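Side-chain contacts in arsenical resistance operon trans-acting repressor (Bacteroides vulgatus, PDB 3KTB), which probably binds DNA and acts in trans as a repressor of an arsenical resistance operon: residues K5-F10 and E99-N104; M30-V35 and V46-L51; P12-P17 and Q89-T94. One frame throughout, in Å; residues are numbered along the deposited sequence.

Contact 1 of 3, residues K5-F10 and E99-N104; sequences KKIEIF and EWTGVN
The aliphatic part of K5 lies obliquely against the indole of W100, its CD 3.7 Å from W100 CD1. With K5 CG turned beside the backbone N (chi1 -56°), the first methylenes pass close to the W100 carbonyl before the chain reaches the ring, and the amine then leads away. Lysine suits this partly exposed place because its long hydrocarbon chain can cover an aromatic while the charged end stays clear of it. The backbones join at the same place: K5 N donates to W100 O at 3.0 Å, with an N-H...O angle of 163° and the donor almost in line with the C=O bond. This carbonyl belongs to the last turn of the helix.

I7, a buried residue of the strand, approaches the ring differently. Its CD1 sits at the edge of the indole, near the ring plane, 4.0 Å from W100 CE3, and also touches W100 CB at 3.9 Å. The same methyl comes within 4.0 Å of T101 OG1. The branched, wholly apolar isoleucine thus fills the angle between the tryptophan and the helix end.

W100 also packs on V81, A86 and V87, so its indole spans neighbouring strands, as expected where the C-terminal helix lies on the sheet of a thioredoxin-like fold.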
ATOM      1  N   LYS A   5       6.899  15.695 -28.831  1.00 52.67           N
ATOM      2  CA  LYS A   5       6.224  14.480 -28.396  1.00 56.96           C
ATOM      3  C   LYS A   5       7.147  13.690 -27.466  1.00 59.18           C
ATOM      4  O   LYS A   5       8.364  13.736 -27.625  1.00 52.28           O
ATOM      5  CB  LYS A   5       5.861  13.658 -29.623  1.00 54.91           C
ATOM      6  CG  LYS A   5       5.015  14.460 -30.613  1.00 60.73           C
ATOM      7  CD  LYS A   5       4.881  13.742 -31.945  1.00 68.42           C
ATOM      8  CE  LYS A   5       3.730  14.305 -32.783  1.00 73.59           C
ATOM      9  NZ  LYS A   5       2.396  14.025 -32.182  1.00 75.79           N
ATOM     10  N   LYS A   6       6.585  12.991 -26.483  1.00 61.71           N
ATOM     11  CA  LYS A   6       7.419  12.192 -25.601  1.00 62.22           C
ATOM     12  C   LYS A   6       7.831  10.921 -26.344  1.00 60.59           C
ATOM     13  O   LYS A   6       7.008  10.286 -27.004  1.00 64.68           O
ATOM     14  CB  LYS A   6       6.716  11.874 -24.268  1.00 64.16           C
ATOM     15  CG  LYS A   6       7.519  10.925 -23.334  1.00 89.12           C
ATOM     16  CD  LYS A   6       6.819  10.689 -21.975  1.00 91.14           C
ATOM     17  CE  LYS A   6       6.928   9.233 -21.466  1.00 90.61           C
ATOM     18  NZ  LYS A   6       8.239   8.876 -20.850  1.00 89.60           N
ATOM     19  N   ILE A   7       9.116  10.583 -26.269  1.00 54.36           N
ATOM     20  CA  ILE A   7       9.616   9.364 -26.886  1.00 55.25           C
ATOM     21  C   ILE A   7      10.252   8.486 -25.821  1.00 56.63           C
ATOM     22  O   ILE A   7      11.102   8.943 -25.046  1.00 55.42           O
ATOM     23  CB  ILE A   7      10.645   9.652 -27.989  1.00 51.92           C
ATOM     24  CG1 ILE A   7      10.104  10.707 -28.968  1.00 49.33           C
ATOM     25  CG2 ILE A   7      10.992   8.361 -28.723  1.00 43.46           C
ATOM     26  CD1 ILE A   7      11.174  11.412 -29.758  1.00 50.90           C
ATOM     27  N   GLU A   8       9.818   7.231 -25.786  1.00 59.15           N
ATOM     28  CA  GLU A   8      10.342   6.232 -24.866  1.00 64.25           C
ATOM     29  C   GLU A   8      10.630   4.971 -25.671  1.00 66.20           C
ATOM     30  O   GLU A   8       9.772   4.493 -26.404  1.00 72.47           O
ATOM     31  CB  GLU A   8       9.305   5.917 -23.792  1.00 62.89           C
ATOM     32  CG  GLU A   8       9.885   5.344 -22.522  1.00 67.20           C
ATOM     33  CD  GLU A   8       8.797   5.020 -21.509  1.00 78.25           C
ATOM     34  OE1 GLU A   8       9.088   4.293 -20.534  1.00 75.39           O
ATOM     35  OE2 GLU A   8       7.646   5.488 -21.697  1.00 83.23           O
ATOM     36  N   ILE A   9      11.840   4.443 -25.539  1.00 60.26           N
ATOM     37  CA  ILE A   9      12.282   3.325 -26.357  1.00 59.53           C
ATOM     38  C   ILE A   9      12.546   2.094 -25.484  1.00 58.22           C
ATOM     39  O   ILE A   9      13.295   2.162 -24.498  1.00 55.67           O
ATOM     40  CB  ILE A   9      13.573   3.684 -27.131  1.00 56.23           C
ATOM     41  CG1 ILE A   9      13.275   4.715 -28.221  1.00 58.07           C
ATOM     42  CG2 ILE A   9      14.200   2.435 -27.729  1.00 54.26           C
ATOM     43  CD1 ILE A   9      14.514   5.309 -28.854  1.00 51.19           C
ATOM     44  N   PHE A  10      11.934   0.974 -25.853  1.00 58.21           N
ATOM     45  CA  PHE A  10      12.128  -0.291 -25.138  1.00 58.15           C
ATOM     46  C   PHE A  10      13.055  -1.188 -25.932  1.00 57.26           C
ATOM     47  O   PHE A  10      12.659  -1.764 -26.943  1.00 62.86           O
ATOM     48  CB  PHE A  10      10.772  -0.950 -24.873  1.00 65.47           C
ATOM     49  CG  PHE A  10       9.914  -0.151 -23.941  1.00 69.51           C
ATOM     50  CD1 PHE A  10       9.686  -0.582 -22.640  1.00 70.80           C
ATOM     51  CD2 PHE A  10       9.397   1.075 -24.343  1.00 66.63           C
ATOM     52  CE1 PHE A  10       8.932   0.176 -21.762  1.00 70.86           C
ATOM     53  CE2 PHE A  10       8.638   1.837 -23.477  1.00 71.49           C
ATOM     54  CZ  PHE A  10       8.404   1.386 -22.181  1.00 74.36           C
ATOM     55  N   GLU A  99      11.233  14.673 -36.602  1.00 63.63           N
ATOM     56  CA  GLU A  99       9.868  15.165 -36.729  1.00 71.77           C
ATOM     57  C   GLU A  99       9.171  15.209 -35.373  1.00 62.77           C
ATOM     58  O   GLU A  99       8.488  16.180 -35.056  1.00 58.81           O
ATOM     59  CB  GLU A  99       9.063  14.344 -37.751  1.00 84.65           C
ATOM     60  CG  GLU A  99       9.229  14.822 -39.205  1.00 99.43           C
ATOM     61  CD  GLU A  99       8.934  13.733 -40.258  1.00110.32           C
ATOM     62  OE1 GLU A  99       9.018  14.037 -41.472  1.00110.51           O
ATOM     63  OE2 GLU A  99       8.630  12.575 -39.881  1.00114.36           O
ATOM     64  N   TRP A 100       9.362  14.172 -34.564  1.00 59.96           N
ATOM     65  CA  TRP A 100       8.677  14.089 -33.272  1.00 62.77           C
ATOM     66  C   TRP A 100       9.197  15.105 -32.272  1.00 59.60           C
ATOM     67  O   TRP A 100       8.559  15.396 -31.253  1.00 56.06           O
ATOM     68  CB  TRP A 100       8.868  12.714 -32.665  1.00 60.13           C
ATOM     69  CG  TRP A 100       8.202  11.663 -33.416  1.00 61.50           C
ATOM     70  CD1 TRP A 100       7.080  11.789 -34.194  1.00 61.17           C
ATOM     71  CD2 TRP A 100       8.585  10.289 -33.464  1.00 59.47           C
ATOM     72  NE1 TRP A 100       6.745  10.568 -34.724  1.00 67.72           N
ATOM     73  CE2 TRP A 100       7.651   9.627 -34.295  1.00 66.30           C
ATOM     74  CE3 TRP A 100       9.624   9.551 -32.885  1.00 55.36           C
ATOM     75  CZ2 TRP A 100       7.728   8.258 -34.565  1.00 63.27           C
ATOM     76  CZ3 TRP A 100       9.703   8.198 -33.151  1.00 65.00           C
ATOM     77  CH2 TRP A 100       8.753   7.564 -33.990  1.00 66.46           C
ATOM     78  N   THR A 101      10.352  15.657 -32.596  1.00 55.10           N
ATOM     79  CA  THR A 101      11.171  16.352 -31.634  1.00 56.70           C
ATOM     80  C   THR A 101      11.319  17.835 -32.027  1.00 55.66           C
ATOM     81  O   THR A 101      11.570  18.703 -31.196  1.00 54.30           O
ATOM     82  CB  THR A 101      12.513  15.599 -31.588  1.00 53.69           C
ATOM     83  OG1 THR A 101      12.738  15.047 -30.281  1.00 55.25           O
ATOM     84  CG2 THR A 101      13.631  16.442 -32.033  1.00 44.03           C
ATOM     85  N   GLY A 102      11.130  18.127 -33.303  1.00 57.40           N
ATOM     86  CA  GLY A 102      11.272  19.490 -33.777  1.00 58.28           C
ATOM     87  C   GLY A 102      12.728  19.870 -33.957  1.00 62.54           C
ATOM     88  O   GLY A 102      13.033  20.967 -34.413  1.00 70.06           O
ATOM     89  N   VAL A 103      13.637  18.964 -33.601  1.00 59.39           N
ATOM     90  CA  VAL A 103      15.068  19.235 -33.730  1.00 63.19           C
ATOM     91  C   VAL A 103      15.619  18.783 -35.085  1.00 66.05           C
ATOM     92  O   VAL A 103      15.327  17.673 -35.536  1.00 63.17           O
ATOM     93  CB  VAL A 103      15.876  18.579 -32.582  1.00 56.45           C
ATOM     94  CG1 VAL A 103      17.381  18.693 -32.846  1.00 55.22           C
ATOM     95  CG2 VAL A 103      15.492  19.215 -31.243  1.00 51.57           C
ATOM     96  N   ASN A 104      16.403  19.647 -35.733  1.00 72.19           N
ATOM     97  CA  ASN A 104      17.041  19.305 -37.006  1.00 81.33           C
ATOM     98  C   ASN A 104      18.296  18.478 -36.779  1.00 78.05           C
ATOM     99  O   ASN A 104      19.383  19.018 -36.582  1.00 76.89           O
ATOM    100  CB  ASN A 104      17.375  20.560 -37.825  1.00 90.07           C
ATOM    101  CG  ASN A 104      18.091  20.237 -39.140  1.00 95.27           C
ATOM    102  OD1 ASN A 104      17.957  19.142 -39.686  1.00 98.40           O
ATOM    103  ND2 ASN A 104      18.854  21.200 -39.648  1.00 96.20           N
TER

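Contact 2 of 3, residues M30-V35 and V46-L51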
HETATM    1  N   MSE A  30      24.307   2.578 -33.080  1.00 42.58           N
HETATM    2  CA  MSE A  30      25.137   3.776 -32.969  1.00 42.45           C
HETATM    3  C   MSE A  30      24.355   4.987 -33.484  1.00 47.80           C
HETATM    4  O   MSE A  30      24.409   6.076 -32.896  1.00 44.34           O
HETATM    5  CB  MSE A  30      26.459   3.600 -33.718  1.00 41.76           C
HETATM    6  CG  MSE A  30      27.434   4.770 -33.611  1.00 34.83           C
HETATM    7 SE   MSE A  30      28.123   5.227 -31.815  0.63 50.30          SE
HETATM    8  CE  MSE A  30      30.015   4.854 -32.094  1.00120.64           C
ATOM      9  N   ARG A  31      23.592   4.799 -34.562  1.00 46.68           N
ATOM     10  CA  ARG A  31      22.804   5.910 -35.085  1.00 47.31           C
ATOM     11  C   ARG A  31      21.872   6.472 -33.994  1.00 49.95           C
ATOM     12  O   ARG A  31      21.887   7.679 -33.676  1.00 47.86           O
ATOM     13  CB  ARG A  31      21.993   5.472 -36.287  1.00 48.11           C
ATOM     14  CG  ARG A  31      21.254   6.631 -36.951  1.00 54.14           C
ATOM     15  CD  ARG A  31      20.472   6.169 -38.178  1.00 59.54           C
ATOM     16  NE  ARG A  31      19.492   5.138 -37.837  1.00 58.84           N
ATOM     17  CZ  ARG A  31      18.355   5.382 -37.186  1.00 56.20           C
ATOM     18  NH1 ARG A  31      17.516   4.394 -36.910  1.00 58.50           N
ATOM     19  NH2 ARG A  31      18.057   6.619 -36.804  1.00 53.18           N
ATOM     20  N   ILE A  32      21.073   5.590 -33.405  1.00 42.24           N
ATOM     21  CA  ILE A  32      20.103   6.013 -32.403  1.00 40.31           C
ATOM     22  C   ILE A  32      20.758   6.544 -31.115  1.00 45.53           C
ATOM     23  O   ILE A  32      20.266   7.514 -30.523  1.00 44.06           O
ATOM     24  CB  ILE A  32      19.027   4.916 -32.125  1.00 49.40           C
ATOM     25  CG1 ILE A  32      17.806   5.530 -31.466  1.00 49.81           C
ATOM     26  CG2 ILE A  32      19.572   3.786 -31.276  1.00 47.01           C
ATOM     27  CD1 ILE A  32      16.962   6.340 -32.428  1.00 54.64           C
ATOM     28  N   ALA A  33      21.871   5.946 -30.688  1.00 40.34           N
ATOM     29  CA  ALA A  33      22.580   6.485 -29.524  1.00 41.95           C
ATOM     30  C   ALA A  33      23.083   7.905 -29.780  1.00 41.45           C
ATOM     31  O   ALA A  33      23.062   8.763 -28.893  1.00 35.43           O
ATOM     32  CB  ALA A  33      23.728   5.577 -29.113  1.00 40.08           C
ATOM     33  N   VAL A  34      23.546   8.168 -30.995  1.00 47.17           N
ATOM     34  CA  VAL A  34      24.037   9.505 -31.315  1.00 43.72           C
ATOM     35  C   VAL A  34      22.878  10.502 -31.297  1.00 44.78           C
ATOM     36  O   VAL A  34      23.006  11.614 -30.775  1.00 40.53           O
ATOM     37  CB  VAL A  34      24.689   9.552 -32.711  1.00 46.47           C
ATOM     38  CG1 VAL A  34      24.785  11.015 -33.206  1.00 42.18           C
ATOM     39  CG2 VAL A  34      26.050   8.900 -32.662  1.00 45.19           C
ATOM     40  N   VAL A  35      21.745  10.094 -31.873  1.00 41.18           N
ATOM     41  CA  VAL A  35      20.556  10.931 -31.870  1.00 42.24           C
ATOM     42  C   VAL A  35      20.146  11.242 -30.425  1.00 40.66           C
ATOM     43  O   VAL A  35      19.934  12.395 -30.070  1.00 40.94           O
ATOM     44  CB  VAL A  35      19.407  10.262 -32.635  1.00 47.89           C
ATOM     45  CG1 VAL A  35      18.056  10.844 -32.209  1.00 47.40           C
ATOM     46  CG2 VAL A  35      19.621  10.394 -34.173  1.00 35.64           C
ATOM     47  N   VAL A  46      15.133  11.263 -24.172  1.00 41.96           N
ATOM     48  CA  VAL A  46      14.515  10.054 -24.700  1.00 44.93           C
ATOM     49  C   VAL A  46      14.840   8.921 -23.727  1.00 48.98           C
ATOM     50  O   VAL A  46      15.986   8.479 -23.636  1.00 48.76           O
ATOM     51  CB  VAL A  46      15.062   9.714 -26.101  1.00 42.45           C
ATOM     52  CG1 VAL A  46      14.394   8.466 -26.632  1.00 44.18           C
ATOM     53  CG2 VAL A  46      14.821  10.874 -27.038  1.00 40.77           C
ATOM     54  N   THR A  47      13.840   8.475 -22.975  1.00 51.34           N
ATOM     55  CA  THR A  47      14.040   7.444 -21.961  1.00 48.39           C
ATOM     56  C   THR A  47      14.199   6.102 -22.678  1.00 49.97           C
ATOM     57  O   THR A  47      13.433   5.801 -23.605  1.00 49.66           O
ATOM     58  CB  THR A  47      12.845   7.419 -20.954  1.00 69.88           C
ATOM     59  OG1 THR A  47      12.814   8.649 -20.212  1.00 67.99           O
ATOM     60  CG2 THR A  47      12.970   6.258 -19.983  1.00 69.79           C
ATOM     61  N   ARG A  48      15.217   5.328 -22.292  1.00 48.02           N
ATOM     62  CA  ARG A  48      15.427   3.990 -22.862  1.00 49.98           C
ATOM     63  C   ARG A  48      15.277   2.958 -21.788  1.00 56.18           C
ATOM     64  O   ARG A  48      15.695   3.182 -20.642  1.00 57.90           O
ATOM     65  CB  ARG A  48      16.860   3.810 -23.310  1.00 52.51           C
ATOM     66  CG  ARG A  48      17.202   4.305 -24.646  1.00 56.73           C
ATOM     67  CD  ARG A  48      18.640   3.911 -24.903  1.00 46.68           C
ATOM     68  NE  ARG A  48      18.640   2.848 -25.883  1.00 46.66           N
ATOM     69  CZ  ARG A  48      19.504   2.756 -26.875  1.00 45.25           C
ATOM     70  NH1 ARG A  48      20.456   3.677 -26.988  1.00 38.44           N
ATOM     71  NH2 ARG A  48      19.403   1.748 -27.750  1.00 46.40           N
ATOM     72  N   HIS A  49      14.770   1.793 -22.167  1.00 55.54           N
ATOM     73  CA  HIS A  49      14.827   0.643 -21.280  1.00 59.90           C
ATOM     74  C   HIS A  49      15.495  -0.552 -21.951  1.00 59.99           C
ATOM     75  O   HIS A  49      15.372  -0.758 -23.167  1.00 56.90           O
ATOM     76  CB  HIS A  49      13.434   0.257 -20.782  1.00 56.17           C
ATOM     77  CG  HIS A  49      12.667   1.408 -20.221  1.00 58.30           C
ATOM     78  ND1 HIS A  49      13.077   2.092 -19.094  1.00 58.92           N
ATOM     79  CD2 HIS A  49      11.531   2.015 -20.643  1.00 52.69           C
ATOM     80  CE1 HIS A  49      12.221   3.069 -18.840  1.00 57.64           C
ATOM     81  NE2 HIS A  49      11.275   3.043 -19.765  1.00 59.42           N
ATOM     82  N   ASN A  50      16.194  -1.335 -21.139  1.00 55.55           N
ATOM     83  CA  ASN A  50      16.792  -2.588 -21.584  1.00 60.20           C
ATOM     84  C   ASN A  50      16.098  -3.772 -20.875  1.00 63.95           C
ATOM     85  O   ASN A  50      16.081  -3.843 -19.640  1.00 65.00           O
ATOM     86  CB  ASN A  50      18.295  -2.543 -21.279  1.00 60.39           C
ATOM     87  CG  ASN A  50      19.002  -3.848 -21.577  1.00 73.76           C
ATOM     88  OD1 ASN A  50      18.424  -4.782 -22.142  1.00 75.86           O
ATOM     89  ND2 ASN A  50      20.273  -3.919 -21.195  1.00 79.75           N
ATOM     90  N   LEU A  51      15.515  -4.693 -21.640  1.00 64.37           N
ATOM     91  CA  LEU A  51      14.794  -5.822 -21.050  1.00 67.79           C
ATOM     92  C   LEU A  51      15.629  -6.592 -20.006  1.00 69.28           C
ATOM     93  O   LEU A  51      15.147  -6.981 -18.950  1.00 69.72           O
ATOM     94  CB  LEU A  51      14.324  -6.778 -22.147  1.00 67.48           C
ATOM     95  CG  LEU A  51      13.613  -8.046 -21.669  1.00 70.28           C
ATOM     96  CD1 LEU A  51      12.585  -7.716 -20.582  1.00 74.06           C
ATOM     97  CD2 LEU A  51      12.941  -8.779 -22.844  1.00 68.03           C
TER
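Van der Waals contact carries this interface: the guanidinium of R48 reaches from the strand to the helix and meets I32 and A33. The I32 CG2 methyl lies 4.1 Å from R48 NH2, while A33 presents both CA and CB to R48 NH1, each at 4.3 Å. Both residues approach the flat group obliquely. I32 has CG1 anti to its backbone N (chi1 -161°), which wedges CG2 between N and the carbonyl carbon and turns that methyl to the arginine. A33 suits its place because a single methyl lets the guanidinium come near the helix backbone.

The polar bonds of R48 are made beyond the two segments. NE forms a salt bridge with D11 OD2, which probably balances the charge of this partly exposed side chain and helps to fix its rotation. NH2 is hydrogen-bonded as well. A bend at chi3 (108°) swings the guanidinium out of the line of the methylenes and against I32 and A33, and arginine fits because its methylenes cross the apolar layer before the charge begins.

L29 and I36 of helix 27-41 also touch R48, and Y91 packs on it from a loop. On the helix, M30 and V34 face a second subunit, packing on its A33 and V34. The contact therefore ties helix 27-41 to strand 47-50 within the beta-alpha-beta unit that begins with strand 7-11, its parallel neighbour.

Contact 3 of 3, residues P12-P17 and Q89-T94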
ATOM      1  N   PRO A  12      15.535  -4.441 -26.881  1.00 67.52           N
ATOM      2  CA  PRO A  12      15.662  -5.858 -26.533  1.00 70.93           C
ATOM      3  C   PRO A  12      16.552  -6.006 -25.303  1.00 71.17           C
ATOM      4  O   PRO A  12      17.087  -5.003 -24.798  1.00 64.25           O
ATOM      5  CB  PRO A  12      16.373  -6.455 -27.750  1.00 64.29           C
ATOM      6  CG  PRO A  12      16.015  -5.555 -28.876  1.00 67.01           C
ATOM      7  CD  PRO A  12      15.882  -4.181 -28.290  1.00 64.95           C
ATOM      8  N   ALA A  13      16.710  -7.241 -24.827  1.00 68.30           N
ATOM      9  CA  ALA A  13      17.698  -7.529 -23.802  1.00 62.80           C
ATOM     10  C   ALA A  13      19.080  -7.403 -24.442  1.00 56.17           C
ATOM     11  O   ALA A  13      19.384  -8.063 -25.446  1.00 58.45           O
ATOM     12  CB  ALA A  13      17.484  -8.951 -23.195  1.00 52.59           C
HETATM   13  N   MSE A  14      19.906  -6.533 -23.880  1.00 49.69           N
HETATM   14  CA  MSE A  14      21.238  -6.312 -24.407  1.00 52.02           C
HETATM   15  C   MSE A  14      22.220  -6.325 -23.243  1.00 52.97           C
HETATM   16  O   MSE A  14      21.831  -6.108 -22.094  1.00 55.23           O
HETATM   17  CB  MSE A  14      21.302  -4.972 -25.150  1.00 49.75           C
HETATM   18  CG  MSE A  14      20.240  -4.829 -26.256  1.00 51.63           C
HETATM   19 SE   MSE A  14      20.400  -3.107 -27.202  0.68 54.80          SE
HETATM   20  CE  MSE A  14      20.172  -1.867 -25.691  1.00 41.87           C
ATOM     21  N   CYS A  15      23.489  -6.561 -23.535  1.00 43.97           N
ATOM     22  CA  CYS A  15      24.489  -6.666 -22.487  1.00 48.14           C
ATOM     23  C   CYS A  15      24.874  -5.281 -21.918  1.00 52.40           C
ATOM     24  O   CYS A  15      25.519  -5.190 -20.875  1.00 56.88           O
ATOM     25  CB  CYS A  15      25.709  -7.447 -22.986  1.00 43.61           C
ATOM     26  SG  CYS A  15      25.329  -9.235 -23.209  1.00 50.62           S
ATOM     27  N   CYS A  16      24.456  -4.214 -22.589  1.00 43.35           N
ATOM     28  CA  CYS A  16      24.653  -2.858 -22.071  1.00 45.52           C
ATOM     29  C   CYS A  16      23.561  -1.919 -22.564  1.00 44.49           C
ATOM     30  O   CYS A  16      22.920  -2.183 -23.578  1.00 49.11           O
ATOM     31  CB  CYS A  16      26.054  -2.319 -22.437  1.00 50.32           C
ATOM     32  SG  CYS A  16      26.348  -2.100 -24.228  1.00 56.12           S
ATOM     33  N   PRO A  17      23.339  -0.812 -21.846  1.00 51.65           N
ATOM     34  CA  PRO A  17      22.196   0.050 -22.170  1.00 50.70           C
ATOM     35  C   PRO A  17      22.179   0.553 -23.616  1.00 43.88           C
ATOM     36  O   PRO A  17      21.104   0.816 -24.124  1.00 44.59           O
ATOM     37  CB  PRO A  17      22.360   1.221 -21.204  1.00 49.61           C
ATOM     38  CG  PRO A  17      23.123   0.642 -20.047  1.00 50.63           C
ATOM     39  CD  PRO A  17      24.040  -0.379 -20.621  1.00 49.34           C
ATOM     40  N   GLN A  89      10.284  -3.644 -34.134  1.00 96.53           N
ATOM     41  CA  GLN A  89      11.334  -4.439 -34.782  1.00103.06           C
ATOM     42  C   GLN A  89      12.618  -3.651 -35.063  1.00 93.57           C
ATOM     43  O   GLN A  89      13.716  -4.202 -34.975  1.00 90.43           O
ATOM     44  CB  GLN A  89      10.818  -5.157 -36.046  1.00119.08           C
ATOM     45  CG  GLN A  89      10.727  -4.289 -37.307  1.00129.45           C
ATOM     46  CD  GLN A  89      10.023  -4.987 -38.469  1.00140.38           C
ATOM     47  OE1 GLN A  89       9.983  -4.463 -39.585  1.00146.43           O
ATOM     48  NE2 GLN A  89       9.464  -6.171 -38.209  1.00139.65           N
ATOM     49  N   THR A  90      12.464  -2.364 -35.386  1.00 87.03           N
ATOM     50  CA  THR A  90      13.569  -1.497 -35.790  1.00 76.71           C
ATOM     51  C   THR A  90      13.552  -0.178 -35.012  1.00 73.13           C
ATOM     52  O   THR A  90      12.506   0.238 -34.489  1.00 72.75           O
ATOM     53  CB  THR A  90      13.493  -1.157 -37.297  1.00 74.69           C
ATOM     54  OG1 THR A  90      12.281  -0.443 -37.560  1.00 75.35           O
ATOM     55  CG2 THR A  90      13.526  -2.423 -38.156  1.00 75.06           C
ATOM     56  N   TYR A  91      14.702   0.490 -34.949  1.00 63.45           N
ATOM     57  CA  TYR A  91      14.769   1.793 -34.284  1.00 60.17           C
ATOM     58  C   TYR A  91      14.243   2.872 -35.201  1.00 61.76           C
ATOM     59  O   TYR A  91      14.498   2.825 -36.402  1.00 63.10           O
ATOM     60  CB  TYR A  91      16.203   2.126 -33.849  1.00 53.77           C
ATOM     61  CG  TYR A  91      16.646   1.236 -32.720  1.00 53.57           C
ATOM     62  CD1 TYR A  91      16.205   1.480 -31.426  1.00 54.92           C
ATOM     63  CD2 TYR A  91      17.460   0.132 -32.945  1.00 51.61           C
ATOM     64  CE1 TYR A  91      16.577   0.672 -30.378  1.00 53.22           C
ATOM     65  CE2 TYR A  91      17.826  -0.697 -31.896  1.00 56.04           C
ATOM     66  CZ  TYR A  91      17.376  -0.413 -30.612  1.00 56.09           C
ATOM     67  OH  TYR A  91      17.711  -1.195 -29.538  1.00 58.49           O
ATOM     68  N   PRO A  92      13.520   3.853 -34.634  1.00 62.39           N
ATOM     69  CA  PRO A  92      12.994   4.981 -35.400  1.00 62.13           C
ATOM     70  C   PRO A  92      14.075   5.611 -36.256  1.00 60.55           C
ATOM     71  O   PRO A  92      15.202   5.779 -35.812  1.00 55.53           O
ATOM     72  CB  PRO A  92      12.570   5.974 -34.311  1.00 57.15           C
ATOM     73  CG  PRO A  92      12.238   5.125 -33.157  1.00 57.29           C
ATOM     74  CD  PRO A  92      13.249   4.007 -33.193  1.00 61.26           C
ATOM     75  N   THR A  93      13.724   5.965 -37.482  1.00 58.45           N
ATOM     76  CA  THR A  93      14.628   6.707 -38.337  1.00 59.78           C
ATOM     77  C   THR A  93      14.921   8.082 -37.762  1.00 61.51           C
ATOM     78  O   THR A  93      14.145   8.634 -36.967  1.00 58.83           O
ATOM     79  CB  THR A  93      14.009   6.924 -39.730  1.00 63.98           C
ATOM     80  OG1 THR A  93      12.839   7.749 -39.610  1.00 63.39           O
ATOM     81  CG2 THR A  93      13.636   5.591 -40.347  1.00 61.18           C
ATOM     82  N   THR A  94      16.040   8.649 -38.199  1.00 62.34           N
ATOM     83  CA  THR A  94      16.392   9.998 -37.811  1.00 58.99           C
ATOM     84  C   THR A  94      15.341  11.013 -38.288  1.00 61.31           C
ATOM     85  O   THR A  94      15.055  11.995 -37.589  1.00 59.81           O
ATOM     86  CB  THR A  94      17.828  10.361 -38.259  1.00 63.21           C
ATOM     87  OG1 THR A  94      18.737   9.360 -37.772  1.00 61.84           O
ATOM     88  CG2 THR A  94      18.254  11.734 -37.684  1.00 53.41           C
TER
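The cysteine-bearing loop that follows the first strand, where thioredoxin-like proteins commonly carry their redox or metal-binding cysteines, meets the Q89-T94 loop through P12 and M14, which both touch the hydroxyl end of Y91. P12 CD lies 3.7 Å from Y91 OH, the proline ring and the tyrosine coming at each other from opposite directions. Proline suits position 12 because its closed ring offers a compact apolar surface to the tyrosine and restrains the backbone as the chain leaves the strand. M14, built as selenomethionine, runs past the tyrosine in the opposite sense and places SE 4.0 Å from the same oxygen. Its chain is extended at chi2 and bends at chi3 (-59°). A flexible, polarisable side chain suits this spot, since it can close over the hydroxyl end of the tyrosine without needing a polar partner of its own.

In well-studied ArsD proteins vicinal cysteines of this kind bind As(III), and a similar role is possible here. In this crystal C16 is disulfide-bonded to C21, and C15 is joined to C15 of a third subunit.

Y91 CG sits beside the backbone N (chi1 -70°), and the long ring carries OH across to the other loop although the backbones stay well apart, the closest CA pair, P12 and Q89, being separated by 9.4 Å. Tyrosine answers two needs, with a broad apolar ring and a polar tip. The hydroxyl is hydrogen-bonded to D11 OD1, so a polar atom enclosed by P12 and M14 is satisfied by the residue just before the loop, while further along the tyrosine's own loop the T93 side chain caps a backbone N at the start of helix 94-101.

Overall arrangement
Contacts 2 and 3 lie close together, their centres about 6 Å apart, whereas that of contact 1 is about 11 Å from the centre of contact 2 and 15 Å from that of contact 3. D11 joins the two nearer ones, one carboxylate oxygen serving R48 and the other Y91. Further links are N50 ND2 to M14 O at 2.8 Å and R31 NH1 to P92 O at 2.9 Å: N50 holds the loop bearing C15 and C16, and R31 holds the loop of P92. Contact 1 reaches contact 2 through neighbouring strands, where E8 OE1 is 2.6 Å from H49 NE2, and contact 3 through W100 CZ3 on P92 CB at 3.8 Å.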